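Local coordinates for protein Dot/Icm T4SS effector (Legionella pneumophila, PDB 6VVE) that acts as a bacterial effector kinase that is activated by host inositol hexakisphosphate and binds ADP together with manganese, at residues A[231-236]-A[284-289]; A[227-232]-A[265-270]; A[160-165]-A[199-204]. All blocks are in the same frame, centred on the assembly; numbering follows the deposited sequence.

Contact 1. Residues A[231-236]-A[284-289]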
loop_
_atom_site.group_PDB
_atom_site.type_symbol
_atom_site.label_atom_id
_atom_site.label_comp_id
_atom_site.label_asym_id
_atom_site.label_seq_id
_atom_site.Cartn_x
_atom_site.Cartn_y
_atom_site.Cartn_z
ATOM N N GLN A 231 7.186 8.985 2.487
ATOM C CA GLN A 231 7.531 7.862 1.623
ATOM C C GLN A 231 7.281 8.192 0.161
ATOM O O GLN A 231 8.154 7.989 -0.695
ATOM C CB GLN A 231 6.707 6.643 2.057
ATOM C CG GLN A 231 7.123 5.324 1.489
ATOM C CD GLN A 231 6.338 4.185 2.109
ATOM O OE1 GLN A 231 5.122 4.088 1.938
ATOM N NE2 GLN A 231 7.023 3.343 2.861
ATOM N N TRP A 232 6.081 8.692 -0.140
ATOM C CA TRP A 232 5.709 9.003 -1.517
ATOM C C TRP A 232 6.746 9.894 -2.191
ATOM O O TRP A 232 7.018 9.751 -3.391
ATOM C CB TRP A 232 4.342 9.697 -1.531
ATOM C CG TRP A 232 4.375 11.013 -0.819
ATOM C CD1 TRP A 232 4.208 11.224 0.520
ATOM C CD2 TRP A 232 4.599 12.298 -1.403
ATOM N NE1 TRP A 232 4.321 12.569 0.805
ATOM C CE2 TRP A 232 4.560 13.246 -0.362
ATOM C CE3 TRP A 232 4.845 12.740 -2.703
ATOM C CZ2 TRP A 232 4.734 14.609 -0.589
ATOM C CZ3 TRP A 232 5.016 14.104 -2.927
ATOM C CH2 TRP A 232 4.964 15.015 -1.875
ATOM N N LEU A 233 7.330 10.828 -1.436
ATOM C CA LEU A 233 8.295 11.754 -2.019
ATOM C C LEU A 233 9.585 11.044 -2.389
ATOM O O LEU A 233 10.195 11.357 -3.427
ATOM C CB LEU A 233 8.569 12.891 -1.040
ATOM C CG LEU A 233 9.490 14.018 -1.496
ATOM C CD1 LEU A 233 8.852 14.817 -2.613
ATOM C CD2 LEU A 233 9.844 14.924 -0.309
ATOM N N TYR A 234 10.021 10.087 -1.557
ATOM C CA TYR A 234 11.258 9.368 -1.848
ATOM C C TYR A 234 11.132 8.566 -3.141
ATOM O O TYR A 234 12.053 8.551 -3.970
ATOM C CB TYR A 234 11.616 8.422 -0.703
ATOM C CG TYR A 234 11.627 9.032 0.682
ATOM C CD1 TYR A 234 11.751 10.404 0.870
ATOM C CD2 TYR A 234 11.547 8.221 1.809
ATOM C CE1 TYR A 234 11.756 10.953 2.134
ATOM C CE2 TYR A 234 11.571 8.759 3.085
ATOM C CZ TYR A 234 11.659 10.123 3.242
ATOM O OH TYR A 234 11.664 10.643 4.511
ATOM N N VAL A 235 9.996 7.886 -3.323
ATOM C CA VAL A 235 9.786 7.093 -4.530
ATOM C C VAL A 235 9.844 7.985 -5.765
ATOM O O VAL A 235 10.545 7.685 -6.744
ATOM C CB VAL A 235 8.449 6.332 -4.446
ATOM C CG1 VAL A 235 8.186 5.579 -5.737
ATOM C CG2 VAL A 235 8.446 5.381 -3.254
ATOM N N TYR A 236 9.116 9.104 -5.735
ATOM C CA TYR A 236 9.046 9.952 -6.918
ATOM C C TYR A 236 10.408 10.546 -7.266
ATOM O O TYR A 236 10.820 10.543 -8.431
ATOM C CB TYR A 236 8.030 11.070 -6.716
ATOM C CG TYR A 236 7.776 11.837 -7.991
ATOM C CD1 TYR A 236 6.884 11.359 -8.945
ATOM C CD2 TYR A 236 8.426 13.038 -8.246
ATOM C CE1 TYR A 236 6.648 12.057 -10.118
ATOM C CE2 TYR A 236 8.187 13.747 -9.413
ATOM C CZ TYR A 236 7.308 13.245 -10.347
ATOM O OH TYR A 236 7.074 13.931 -11.515
ATOM N N ILE A 284 13.933 19.461 -4.941
ATOM C CA ILE A 284 13.145 18.243 -4.991
ATOM C C ILE A 284 12.237 18.302 -6.213
ATOM O O ILE A 284 11.976 19.366 -6.781
ATOM C CB ILE A 284 12.303 18.031 -3.715
ATOM C CG1 ILE A 284 11.287 19.165 -3.547
ATOM C CG2 ILE A 284 13.193 17.952 -2.501
ATOM C CD1 ILE A 284 10.274 18.921 -2.434
ATOM N N SER A 285 11.749 17.137 -6.604
ATOM C CA SER A 285 10.742 17.003 -7.646
ATOM C C SER A 285 9.385 16.726 -7.010
ATOM O O SER A 285 9.285 16.253 -5.874
ATOM C CB SER A 285 11.107 15.871 -8.614
ATOM O OG SER A 285 12.348 16.141 -9.231
ATOM N N LEU A 286 8.334 17.010 -7.766
ATOM C CA LEU A 286 6.972 16.761 -7.326
ATOM C C LEU A 286 6.165 16.251 -8.516
ATOM O O LEU A 286 6.407 16.678 -9.648
ATOM C CB LEU A 286 6.313 18.033 -6.770
ATOM C CG LEU A 286 6.927 18.654 -5.524
ATOM C CD1 LEU A 286 6.256 19.989 -5.230
ATOM C CD2 LEU A 286 6.807 17.722 -4.338
ATOM N N PRO A 287 5.215 15.349 -8.277
ATOM C CA PRO A 287 4.297 14.965 -9.364
ATOM C C PRO A 287 3.681 16.205 -9.989
ATOM O O PRO A 287 3.398 17.190 -9.306
ATOM C CB PRO A 287 3.251 14.096 -8.655
ATOM C CG PRO A 287 3.981 13.533 -7.469
ATOM C CD PRO A 287 4.921 14.628 -7.024
ATOM N N LYS A 288 3.476 16.149 -11.305
ATOM C CA LYS A 288 3.017 17.328 -12.031
ATOM C C LYS A 288 1.745 17.905 -11.421
ATOM O O LYS A 288 1.621 19.124 -11.270
ATOM C CB LYS A 288 2.794 16.981 -13.504
ATOM C CG LYS A 288 2.714 18.195 -14.413
ATOM C CD LYS A 288 2.409 17.793 -15.853
ATOM C CE LYS A 288 2.841 18.876 -16.834
ATOM N NZ LYS A 288 2.250 20.203 -16.511
ATOM N N LYS A 289 0.792 17.044 -11.052
ATOM C CA LYS A 289 -0.491 17.538 -10.564
ATOM C C LYS A 289 -0.359 18.186 -9.195
ATOM O O LYS A 289 -1.085 19.142 -8.893
ATOM C CB LYS A 289 -1.515 16.405 -10.508
ATOM C CG LYS A 289 -2.909 16.875 -10.145
ATOM C CD LYS A 289 -3.936 15.751 -10.233
ATOM C CE LYS A 289 -5.348 16.289 -10.038
ATOM N NZ LYS A 289 -6.380 15.229 -10.218
#
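The Tyr-236 ring overlaps Pro-287, whose CD sits 4.0 Å from the ring centroid and only 8° off its normal, a CH-pi contact made over the face. Pro-287 is at the N-cap position of helix 288-299, whose start thus lies beside helix 231-239, within the helical lobe of this kinase. With CG anti to the backbone N (chi1 -171°), the tyrosine reaches straight out to the incoming loop. Its rim touches the loop too: Ser-285 CB lies near the ring plane, 3.7 Å from CE2. The phenol oxygen is hydrogen-bonded to Glu-163 of helix 159-174, and the other carboxylate oxygen of that residue takes the N-H of Lys-288, so a single carboxylate ties the ring to the first turn of the helix.

One turn back, the contact is mostly apolar. Trp-232 turns its edge to the loop, placing CZ3 4.1 Å from Pro-287 CD, while Leu-233 CB covers one face of the indole. The CB of Leu-286 heads off from helix 231-239, but its CD2 comes back to touch both Trp-232 and Leu-233. No hydrogen bond runs directly between the segments; apolar packing and the CH-pi contact join them, with Leu-286 CD2 sitting 4.1 Å from Trp-232 CH2 and 3.9 Å from Leu-233 CD1.

Contact 2. Residues A[227-232]-A[265-270]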
loop_
_atom_site.group_PDB
_atom_site.type_symbol
_atom_site.label_atom_id
_atom_site.label_comp_id
_atom_site.label_asym_id
_atom_site.label_seq_id
_atom_site.Cartn_x
_atom_site.Cartn_y
_atom_site.Cartn_z
ATOM N N TYR A 227 9.716 9.108 8.111
ATOM C CA TYR A 227 10.059 8.551 6.805
ATOM C C TYR A 227 8.815 8.016 6.098
ATOM O O TYR A 227 8.686 8.122 4.869
ATOM C CB TYR A 227 11.096 7.443 6.954
ATOM C CG TYR A 227 12.466 7.900 7.404
ATOM C CD1 TYR A 227 12.931 9.178 7.122
ATOM C CD2 TYR A 227 13.310 7.039 8.093
ATOM C CE1 TYR A 227 14.185 9.588 7.521
ATOM C CE2 TYR A 227 14.568 7.439 8.494
ATOM C CZ TYR A 227 15.005 8.713 8.205
ATOM O OH TYR A 227 16.268 9.108 8.610
ATOM N N GLY A 228 7.880 7.451 6.859
ATOM C CA GLY A 228 6.680 6.904 6.250
ATOM C C GLY A 228 5.776 7.972 5.668
ATOM O O GLY A 228 5.237 7.802 4.574
ATOM N N LYS A 229 5.602 9.090 6.386
ATOM C CA LYS A 229 4.735 10.152 5.895
ATOM C C LYS A 229 5.282 10.799 4.627
ATOM O O LYS A 229 4.502 11.333 3.830
ATOM C CB LYS A 229 4.531 11.208 6.981
ATOM C CG LYS A 229 3.588 10.759 8.102
ATOM C CD LYS A 229 3.065 11.934 8.916
ATOM C CE LYS A 229 2.033 12.750 8.143
ATOM N NZ LYS A 229 0.796 11.971 7.842
ATOM N N ASP A 230 6.603 10.769 4.428
ATOM C CA ASP A 230 7.235 11.309 3.231
ATOM C C ASP A 230 7.633 10.216 2.252
ATOM O O ASP A 230 8.353 10.486 1.288
ATOM C CB ASP A 230 8.469 12.143 3.607
ATOM C CG ASP A 230 8.100 13.387 4.421
ATOM O OD1 ASP A 230 6.904 13.770 4.417
ATOM O OD2 ASP A 230 9.003 13.973 5.064
ATOM N N GLN A 231 7.186 8.985 2.487
ATOM C CA GLN A 231 7.531 7.862 1.623
ATOM C C GLN A 231 7.281 8.192 0.161
ATOM O O GLN A 231 8.154 7.989 -0.695
ATOM C CB GLN A 231 6.707 6.643 2.057
ATOM C CG GLN A 231 7.123 5.324 1.489
ATOM C CD GLN A 231 6.338 4.185 2.109
ATOM O OE1 GLN A 231 5.122 4.088 1.938
ATOM N NE2 GLN A 231 7.023 3.343 2.861
ATOM N N TRP A 232 6.081 8.692 -0.140
ATOM C CA TRP A 232 5.709 9.003 -1.517
ATOM C C TRP A 232 6.746 9.894 -2.191
ATOM O O TRP A 232 7.018 9.751 -3.391
ATOM C CB TRP A 232 4.342 9.697 -1.531
ATOM C CG TRP A 232 4.375 11.013 -0.819
ATOM C CD1 TRP A 232 4.208 11.224 0.520
ATOM C CD2 TRP A 232 4.599 12.298 -1.403
ATOM N NE1 TRP A 232 4.321 12.569 0.805
ATOM C CE2 TRP A 232 4.560 13.246 -0.362
ATOM C CE3 TRP A 232 4.845 12.740 -2.703
ATOM C CZ2 TRP A 232 4.734 14.609 -0.589
ATOM C CZ3 TRP A 232 5.016 14.104 -2.927
ATOM C CH2 TRP A 232 4.964 15.015 -1.875
ATOM N N ASP A 265 10.957 15.431 14.535
ATOM C CA ASP A 265 9.609 14.873 14.652
ATOM C C ASP A 265 8.623 15.599 13.740
ATOM O O ASP A 265 7.467 15.826 14.101
ATOM C CB ASP A 265 9.128 14.904 16.104
ATOM C CG ASP A 265 9.955 14.009 17.009
ATOM O OD1 ASP A 265 10.336 12.909 16.559
ATOM O OD2 ASP A 265 10.241 14.410 18.154
ATOM N N GLU A 266 9.085 15.966 12.550
ATOM C CA GLU A 266 8.251 16.629 11.561
ATOM C C GLU A 266 8.555 16.057 10.183
ATOM O O GLU A 266 9.695 15.683 9.882
ATOM C CB GLU A 266 8.474 18.146 11.547
ATOM C CG GLU A 266 7.877 18.869 12.743
ATOM C CD GLU A 266 8.013 20.374 12.638
ATOM O OE1 GLU A 266 8.899 20.844 11.897
ATOM O OE2 GLU A 266 7.229 21.089 13.300
ATOM N N SER A 267 7.523 16.003 9.346
ATOM C CA SER A 267 7.632 15.509 7.984
ATOM C C SER A 267 7.422 16.657 7.005
ATOM O O SER A 267 6.759 17.651 7.319
ATOM C CB SER A 267 6.606 14.407 7.716
ATOM O OG SER A 267 5.272 14.889 7.869
ATOM N N LEU A 268 8.008 16.517 5.816
ATOM C CA LEU A 268 7.842 17.533 4.791
ATOM C C LEU A 268 6.388 17.650 4.361
ATOM O O LEU A 268 5.924 18.752 4.038
ATOM C CB LEU A 268 8.723 17.214 3.586
ATOM C CG LEU A 268 10.223 17.159 3.859
ATOM C CD1 LEU A 268 10.967 16.585 2.665
ATOM C CD2 LEU A 268 10.755 18.542 4.194
ATOM N N SER A 269 5.652 16.534 4.365
ATOM C CA SER A 269 4.266 16.556 3.903
ATOM C C SER A 269 3.376 17.390 4.813
ATOM O O SER A 269 2.398 17.985 4.343
ATOM C CB SER A 269 3.729 15.127 3.792
ATOM O OG SER A 269 4.502 14.374 2.864
ATOM N N ASP A 270 3.695 17.454 6.106
ATOM C CA ASP A 270 2.957 18.299 7.035
ATOM C C ASP A 270 3.289 19.779 6.878
ATOM O O ASP A 270 2.731 20.604 7.612
ATOM C CB ASP A 270 3.234 17.871 8.477
ATOM C CG ASP A 270 2.645 16.511 8.811
ATOM O OD1 ASP A 270 1.543 16.197 8.313
ATOM O OD2 ASP A 270 3.290 15.756 9.574
HETATM O O HOH W 1 -0.262 14.686 7.596
#
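Asp-230 reaches across to Leu-268 and Ser-269 and grips their two successive backbone N-H groups with one carboxylate. It sits at the junction of helices 219-229 and 231-239, as the first residue to leave helical geometry after one and the N-cap position of the next. Its side chain makes no capping bond and instead serves the loop between helices 253-262 and 272-280, so that a carboxylate at a helix-helix junction holds residues 265-270 against the helical lobe. Asp-230 OD2 receives Leu-268 N through its syn lone pair at 2.8 Å, with an N-H...O angle of 159°. Ser-269 N is 3.0 Å from Asp-230 OD1, again on the syn side but 28° out of the carboxylate plane. Tyr-260 OH adds a further bond to OD2.

A second hydrogen bond system runs through a hydroxyl. The indole N-H of Trp-232 points at Ser-269 OG over 2.7 Å, with the oxygen almost in the ring plane, and the same hydroxyl lies 2.9 Å from Asp-230 OD1.

The charged pair at the outer edge is looser. The bend of Lys-229 at chi3 (73°) brings CE to 3.5 Å from Asp-270 OD1, whereas NZ stays beyond salt-bridge range of that oxygen. A water spans the gap, its bond from the amine being weak, and NZ finds a firmer partner in Asn-173 O. Ser-267 OG meanwhile donates to Asp-270 OD2 from above the carboxylate plane and touches the aliphatic part of the lysine.

Buried, with N-H donors on each oxygen, Asp-230 is probably kept ionised; its charge would be stabilised by neutral donors, since Lys-229 NZ is directed to Asn-173 O and, through the water, toward Asp-270.

Contact 3. Residues A[160-165]-A[199-204]. With ADP (adenosine-5'-diphosphate), chain C.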
loop_
_atom_site.group_PDB
_atom_site.type_symbol
_atom_site.label_atom_id
_atom_site.label_comp_id
_atom_site.label_asym_id
_atom_site.label_seq_id
_atom_site.Cartn_x
_atom_site.Cartn_y
_atom_site.Cartn_z
ATOM N N PRO A 160 2.886 8.941 -16.436
ATOM C CA PRO A 160 1.616 9.114 -15.705
ATOM C C PRO A 160 1.283 7.945 -14.797
ATOM O O PRO A 160 0.682 8.155 -13.736
ATOM C CB PRO A 160 0.580 9.268 -16.833
ATOM C CG PRO A 160 1.377 9.749 -18.018
ATOM C CD PRO A 160 2.719 9.087 -17.899
ATOM N N LYS A 161 1.648 6.715 -15.180
ATOM C CA LYS A 161 1.410 5.569 -14.307
ATOM C C LYS A 161 2.089 5.760 -12.956
ATOM O O LYS A 161 1.485 5.536 -11.896
ATOM C CB LYS A 161 1.914 4.288 -14.965
ATOM C CG LYS A 161 1.063 3.775 -16.099
ATOM C CD LYS A 161 1.536 2.403 -16.555
ATOM C CE LYS A 161 0.877 1.996 -17.862
ATOM N NZ LYS A 161 1.356 0.671 -18.331
ATOM N N ILE A 162 3.360 6.164 -12.977
ATOM C CA ILE A 162 4.102 6.335 -11.735
ATOM C C ILE A 162 3.589 7.553 -10.976
ATOM O O ILE A 162 3.450 7.519 -9.750
ATOM C CB ILE A 162 5.612 6.437 -12.030
ATOM C CG1 ILE A 162 6.063 5.262 -12.900
ATOM C CG2 ILE A 162 6.397 6.481 -10.729
ATOM C CD1 ILE A 162 7.548 5.225 -13.180
ATOM N N GLU A 163 3.308 8.644 -11.688
ATOM C CA GLU A 163 2.735 9.825 -11.050
ATOM C C GLU A 163 1.452 9.469 -10.304
ATOM O O GLU A 163 1.285 9.819 -9.129
ATOM C CB GLU A 163 2.469 10.912 -12.096
ATOM C CG GLU A 163 3.672 11.277 -12.958
ATOM C CD GLU A 163 4.171 12.697 -12.724
ATOM O OE1 GLU A 163 3.434 13.515 -12.137
ATOM O OE2 GLU A 163 5.316 12.991 -13.126
ATOM N N GLU A 164 0.545 8.747 -10.965
ATOM C CA GLU A 164 -0.728 8.412 -10.341
ATOM C C GLU A 164 -0.525 7.510 -9.130
ATOM O O GLU A 164 -1.215 7.655 -8.112
ATOM C CB GLU A 164 -1.648 7.745 -11.365
ATOM C CG GLU A 164 -3.064 7.521 -10.866
ATOM C CD GLU A 164 -3.960 6.868 -11.903
ATOM O OE1 GLU A 164 -3.489 6.620 -13.033
ATOM O OE2 GLU A 164 -5.139 6.599 -11.585
ATOM N N PHE A 165 0.424 6.574 -9.208
ATOM C CA PHE A 165 0.694 5.734 -8.050
ATOM C C PHE A 165 1.255 6.549 -6.890
ATOM O O PHE A 165 0.856 6.359 -5.737
ATOM C CB PHE A 165 1.678 4.621 -8.403
ATOM C CG PHE A 165 2.185 3.880 -7.198
ATOM C CD1 PHE A 165 1.455 2.846 -6.642
ATOM C CD2 PHE A 165 3.387 4.255 -6.594
ATOM C CE1 PHE A 165 1.923 2.173 -5.523
ATOM C CE2 PHE A 165 3.850 3.598 -5.476
ATOM C CZ PHE A 165 3.122 2.553 -4.937
ATOM N N GLU A 199 -2.873 -0.560 -17.152
ATOM C CA GLU A 199 -3.490 0.721 -16.856
ATOM C C GLU A 199 -2.713 1.549 -15.841
ATOM O O GLU A 199 -2.849 2.779 -15.832
ATOM C CB GLU A 199 -4.911 0.505 -16.325
ATOM C CG GLU A 199 -5.811 -0.302 -17.240
ATOM C CD GLU A 199 -6.372 0.525 -18.375
ATOM O OE1 GLU A 199 -7.582 0.407 -18.654
ATOM O OE2 GLU A 199 -5.602 1.299 -18.984
HETATM N N MSE A 200 -1.900 0.921 -14.999
HETATM C CA MSE A 200 -1.348 1.603 -13.851
HETATM C C MSE A 200 -0.122 0.921 -13.266
HETATM O O MSE A 200 0.359 -0.085 -13.788
HETATM C CB MSE A 200 -2.427 1.701 -12.766
HETATM C CG MSE A 200 -2.825 0.336 -12.204
HETATM SE SE MSE A 200 -4.375 0.399 -11.009
HETATM C CE MSE A 200 -5.742 0.857 -12.308
ATOM N N VAL A 201 0.381 1.484 -12.171
ATOM C CA VAL A 201 1.414 0.864 -11.354
ATOM C C VAL A 201 0.786 0.482 -10.020
ATOM O O VAL A 201 0.089 1.299 -9.405
ATOM C CB VAL A 201 2.613 1.808 -11.159
ATOM C CG1 VAL A 201 3.461 1.352 -9.981
ATOM C CG2 VAL A 201 3.437 1.868 -12.421
ATOM N N LYS A 202 1.019 -0.755 -9.588
ATOM C CA LYS A 202 0.573 -1.259 -8.304
ATOM C C LYS A 202 1.788 -1.596 -7.444
ATOM O O LYS A 202 2.927 -1.674 -7.923
ATOM C CB LYS A 202 -0.308 -2.500 -8.478
ATOM C CG LYS A 202 -1.468 -2.327 -9.450
ATOM C CD LYS A 202 -2.181 -3.659 -9.682
ATOM C CE LYS A 202 -3.336 -3.517 -10.661
ATOM N NZ LYS A 202 -4.484 -2.783 -10.072
ATOM N N THR A 203 1.543 -1.801 -6.157
ATOM C CA THR A 203 2.594 -2.183 -5.227
ATOM C C THR A 203 2.177 -3.447 -4.482
ATOM O O THR A 203 1.011 -3.602 -4.094
ATOM C CB THR A 203 2.910 -1.068 -4.224
ATOM O OG1 THR A 203 4.060 -1.450 -3.442
ATOM C CG2 THR A 203 1.736 -0.802 -3.289
ATOM N N ILE A 204 3.146 -4.338 -4.263
ATOM C CA ILE A 204 2.902 -5.631 -3.639
ATOM C C ILE A 204 3.717 -5.738 -2.357
ATOM O O ILE A 204 4.259 -4.741 -1.865
ATOM C CB ILE A 204 3.247 -6.773 -4.612
ATOM C CG1 ILE A 204 4.692 -6.642 -5.100
ATOM C CG2 ILE A 204 2.286 -6.763 -5.789
ATOM C CD1 ILE A 204 5.184 -7.828 -5.928
HETATM P PB ADP C . 9.609 -9.459 -1.632
HETATM O O1B ADP C . 9.973 -8.006 -1.863
HETATM O O2B ADP C . 10.310 -10.410 -2.566
HETATM O O3B ADP C . 9.618 -9.889 -0.175
HETATM P PA ADP C . 7.244 -10.912 -2.243
HETATM O O1A ADP C . 5.822 -10.614 -1.847
HETATM O O2A ADP C . 7.995 -12.017 -1.549
HETATM O O3A ADP C . 8.051 -9.531 -2.059
HETATM O "O5'" ADP C . 7.230 -11.210 -3.816
HETATM C "C5'" ADP C . 8.305 -11.868 -4.466
HETATM C "C4'" ADP C . 8.009 -11.976 -5.939
HETATM O "O4'" ADP C . 6.812 -12.739 -6.189
HETATM C "C3'" ADP C . 7.806 -10.603 -6.625
HETATM O "O3'" ADP C . 8.996 -10.033 -7.100
HETATM C "C2'" ADP C . 6.825 -10.942 -7.767
HETATM O "O2'" ADP C . 7.538 -11.246 -8.951
HETATM C "C1'" ADP C . 6.053 -12.177 -7.268
HETATM N N9 ADP C . 4.726 -11.721 -6.808
HETATM C C8 ADP C . 4.434 -11.326 -5.550
HETATM N N7 ADP C . 3.131 -10.954 -5.455
HETATM C C5 ADP C . 2.583 -11.115 -6.671
HETATM C C6 ADP C . 1.247 -10.910 -7.263
HETATM N N6 ADP C . 0.234 -10.458 -6.500
HETATM N N1 ADP C . 1.077 -11.196 -8.578
HETATM C C2 ADP C . 2.094 -11.654 -9.346
HETATM N N3 ADP C . 3.332 -11.862 -8.862
HETATM C C4 ADP C . 3.634 -11.620 -7.561
HETATM O O HOH W 2 -0.694 4.170 -11.785
#
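Phe-165 meets two residues of strand 201-203, Val-201 and Thr-203, its side chain crossing each at about a right angle. Its CG stands anti to the backbone N (chi1 169°), which carries the ring off helix 159-174 toward the strand. Near the root of the ring, CG is 4.0 Å from Val-201 CG1. At the far end, CE1 comes to 3.6 Å from Thr-203 CB, and the threonine methyl CG2 lies in the ring plane at its edge. Thr-203 OG1 is turned instead to Asn-193 O.

Lys-161 takes a different course. Extended beyond CG, it runs alongside the backbone of Glu-199 and selenomethionine Met-200, while NZ is bound by the carbonyls of Thr-197 and Glu-198 in the turn of the hairpin. Its CB packs 3.8 Å from Val-201 CG2, so the valine has one methyl on the phenylalanine and the other on the lysine.

The hairpin of strands 194-196 and 201-203 is probably the one that follows the catalytic loop in protein kinases. Just past the strand, Ile-204 CD1 rests 3.6 Å from C8 of the ADP adenine.

No direct hydrogen bond links the segments, but a water donates to Lys-161 O at 2.6 Å and accepts from Val-201 N at 2.9 Å. That carbonyl, already engaged by Phe-165 N within the helix, thus gains a second donor, and the first N-H of the strand is satisfied without touching the helix.

How the contacts relate
From the N terminus, contact 3 is the first to close, returning strand 201-203 to helix 159-174 before the other two begin. Contacts 2 and 1 both leave from around residues 227-236 and share Gln-231 and Trp-232. Contact 2 closes the shorter loop by bringing back 265-270, largely within the span of contact 1, which closes the longer one with 284-289. They also touch through Leu-233 and Leu-268. Contact 3 meets contact 1 through Glu-163, whose carboxylate is hydrogen-bonded to Tyr-236 OH and Lys-288 N, but does not touch contact 2, about 6 Å away between nearest atoms. Together they join the nucleotide-side hairpin, helix 159-174 and the C-terminal helices.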